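Local atomic coordinates of transcriptional regulator (Saccharomonospora viridis, PDB entry 4NEL), a protein that probably binds regulatory DNA as a TetR-family transcriptional repressor, with a C-terminal ligand-binding domain that holds N,N-dimethylmethanamine here. Residues 14-19 and 93-98. Residues are numbered along the deposited sequence; the frame is centred on the assembly and turned at random. Where two conformers were deposited one is given.
Sequences LIARRG and LRDEWS
Ala-16 and Asp-95 bring two helices of a TetR-type regulator together where its DNA-binding and ligand-binding domains meet, a worked example of how a small residue lets polar neighbours bridge an interface. The segments cross almost at right angles (83°), their axes 8.3 Å apart, and the Ala-16 methyl fits against the backbone of the other helix, CB lying 3.6 Å from the carbonyl O of Asp-95.

Asp-95 can be followed outward. Asp-95 CB rests on Ala-16 CB, 3.8 Å away. The first torsion then sets CG on the side of the backbone N, pointing away from the carbonyl carbon, and carries the carboxylate across to Arg-17, whose side chain turns sharply at CG to meet it. Asp-95 OD1 accepts a fairly straight bond from Arg-17 NE (3.1 Å, 162°). Asp-95 OD2 takes Arg-17 NH1 at 3.0 Å on its syn lone pair. The grip is therefore side-on, NE bonding chiefly to OD1 and weakly to OD2, with the two flat groups turned 36° apart. A water bonded to OD1 reaches on weakly to the carbonyl O of Ala-16.

That carbonyl, near the end of helix 2-18, is also met by Ser-98: Ser-98 OG donates to Ala-16 O, 2.6 Å away, onto a lone pair in the carbonyl plane. Close by, Gln-102 NE2 binds the carbonyl O of Ile-15, so helix 92-107 engages two successive carbonyls. Buried Asp-95 probably remains ionised opposite Arg-17. The paired bonds fix the carboxylate's rotation, the hydroxyl satisfies a helix-end carbonyl, and oriented polar bonds thus join the domains over a small apolar contact.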
loop_
_atom_site.group_PDB
_atom_site.type_symbol
_atom_site.label_atom_id
_atom_site.label_comp_id
_atom_site.label_asym_id
_atom_site.label_seq_id
_atom_site.Cartn_x
_atom_site.Cartn_y
_atom_site.Cartn_z
ATOM N N LEU A 14 -2.746 -6.128 -18.955
ATOM C CA LEU A 14 -4.187 -6.174 -18.633
ATOM C C LEU A 14 -4.416 -6.171 -17.145
ATOM O O LEU A 14 -5.333 -5.529 -16.656
ATOM C CB LEU A 14 -4.867 -7.397 -19.254
ATOM C CG LEU A 14 -5.054 -7.312 -20.767
ATOM C CD1 LEU A 14 -5.553 -8.649 -21.305
ATOM C CD2 LEU A 14 -5.988 -6.176 -21.112
ATOM N N ILE A 15 -3.579 -6.912 -16.421
ATOM C CA ILE A 15 -3.640 -6.939 -14.974
ATOM C C ILE A 15 -3.445 -5.541 -14.412
ATOM O O ILE A 15 -4.196 -5.057 -13.553
ATOM C CB ILE A 15 -2.584 -7.909 -14.387
ATOM C CG1 ILE A 15 -3.036 -9.331 -14.695
ATOM C CG2 ILE A 15 -2.477 -7.694 -12.888
ATOM C CD1 ILE A 15 -2.093 -10.426 -14.260
ATOM N N ALA A 16 -2.406 -4.910 -14.896
ATOM C CA ALA A 16 -2.033 -3.585 -14.479
ATOM C C ALA A 16 -3.141 -2.561 -14.732
ATOM O O ALA A 16 -3.448 -1.732 -13.842
ATOM C CB ALA A 16 -0.736 -3.159 -15.174
ATOM N N ARG A 17 -3.793 -2.668 -15.882
ATOM C CA ARG A 17 -4.782 -1.656 -16.260
ATOM C C ARG A 17 -6.199 -1.953 -15.818
ATOM O O ARG A 17 -6.965 -1.011 -15.513
ATOM C CB ARG A 17 -4.794 -1.493 -17.760
ATOM C CG ARG A 17 -3.467 -1.167 -18.397
ATOM C CD ARG A 17 -3.177 0.307 -18.540
ATOM N NE ARG A 17 -1.802 0.451 -19.006
ATOM C CZ ARG A 17 -1.427 0.629 -20.272
ATOM N NH1 ARG A 17 -0.132 0.757 -20.552
ATOM N NH2 ARG A 17 -2.327 0.706 -21.264
ATOM N N ARG A 18 -6.583 -3.232 -15.826
ATOM C CA ARG A 18 -7.973 -3.604 -15.478
ATOM C C ARG A 18 -8.106 -4.253 -14.150
ATOM O O ARG A 18 -9.176 -4.243 -13.579
ATOM C CB ARG A 18 -8.566 -4.579 -16.487
ATOM C CG ARG A 18 -8.605 -4.031 -17.872
ATOM C CD ARG A 18 -9.232 -4.999 -18.862
ATOM N NE ARG A 18 -8.971 -4.466 -20.198
ATOM C CZ ARG A 18 -9.277 -5.064 -21.343
ATOM N NH1 ARG A 18 -9.881 -6.245 -21.347
ATOM N NH2 ARG A 18 -8.976 -4.457 -22.490
ATOM N N GLY A 19 -7.047 -4.916 -13.709
ATOM C CA GLY A 19 -7.067 -5.592 -12.442
ATOM C C GLY A 19 -7.185 -7.063 -12.698
ATOM O O GLY A 19 -8.026 -7.508 -13.489
ATOM N N LEU A 93 6.093 2.340 -15.331
ATOM C CA LEU A 93 6.272 2.391 -13.890
ATOM C C LEU A 93 4.966 2.468 -13.136
ATOM O O LEU A 93 4.813 1.824 -12.098
ATOM C CB LEU A 93 7.256 3.479 -13.511
ATOM C CG LEU A 93 8.668 2.911 -13.647
ATOM C CD1 LEU A 93 9.721 3.995 -13.758
ATOM C CD2 LEU A 93 8.910 1.997 -12.435
ATOM N N ARG A 94 4.019 3.241 -13.644
ATOM C CA ARG A 94 2.679 3.273 -13.056
ATOM C C ARG A 94 2.063 1.868 -13.151
ATOM O O ARG A 94 1.442 1.351 -12.206
ATOM C CB ARG A 94 1.811 4.271 -13.822
ATOM C CG ARG A 94 0.334 4.188 -13.473
ATOM C CD ARG A 94 0.090 4.616 -12.038
ATOM N NE ARG A 94 -1.297 4.434 -11.591
ATOM C CZ ARG A 94 -2.260 5.343 -11.700
ATOM N NH1 ARG A 94 -3.471 5.063 -11.235
ATOM N NH2 ARG A 94 -2.028 6.518 -12.276
ATOM N N ASP A 95 2.254 1.235 -14.307
ATOM C CA ASP A 95 1.772 -0.133 -14.489
ATOM C C ASP A 95 2.431 -1.101 -13.465
ATOM O O ASP A 95 1.751 -1.945 -12.880
ATOM C CB ASP A 95 2.017 -0.596 -15.925
ATOM C CG ASP A 95 1.011 -0.003 -16.906
ATOM O OD1 ASP A 95 -0.004 0.605 -16.449
ATOM O OD2 ASP A 95 1.229 -0.188 -18.110
ATOM N N GLU A 96 3.730 -0.993 -13.262
ATOM C CA GLU A 96 4.399 -1.838 -12.278
ATOM C C GLU A 96 3.792 -1.622 -10.892
ATOM O O GLU A 96 3.566 -2.589 -10.154
ATOM C CB GLU A 96 5.876 -1.542 -12.237
ATOM C CG GLU A 96 6.616 -2.141 -13.415
ATOM C CD GLU A 96 8.060 -1.708 -13.471
ATOM O OE1 GLU A 96 8.741 -1.714 -12.433
ATOM O OE2 GLU A 96 8.518 -1.350 -14.572
ATOM N N TRP A 97 3.531 -0.370 -10.529
ATOM C CA TRP A 97 2.929 -0.077 -9.213
ATOM C C TRP A 97 1.538 -0.677 -9.061
ATOM O O TRP A 97 1.213 -1.169 -8.012
ATOM C CB TRP A 97 2.864 1.416 -8.942
ATOM C CG TRP A 97 4.099 1.997 -8.412
ATOM C CD1 TRP A 97 5.203 2.362 -9.111
ATOM C CD2 TRP A 97 4.371 2.295 -7.053
ATOM N NE1 TRP A 97 6.137 2.867 -8.287
ATOM C CE2 TRP A 97 5.663 2.824 -6.996
ATOM C CE3 TRP A 97 3.690 2.078 -5.870
ATOM C CZ2 TRP A 97 6.274 3.201 -5.802
ATOM C CZ3 TRP A 97 4.275 2.525 -4.683
ATOM C CH2 TRP A 97 5.566 3.060 -4.667
ATOM N N SER A 98 0.703 -0.598 -10.095
ATOM C CA SER A 98 -0.611 -1.243 -10.071
ATOM C C SER A 98 -0.489 -2.735 -9.804
ATOM O O SER A 98 -1.264 -3.290 -9.050
ATOM C CB SER A 98 -1.332 -1.035 -11.368
ATOM O OG SER A 98 -2.509 -1.813 -11.409
HETATM O O HOH W 1 -1.730 0.935 -14.588
#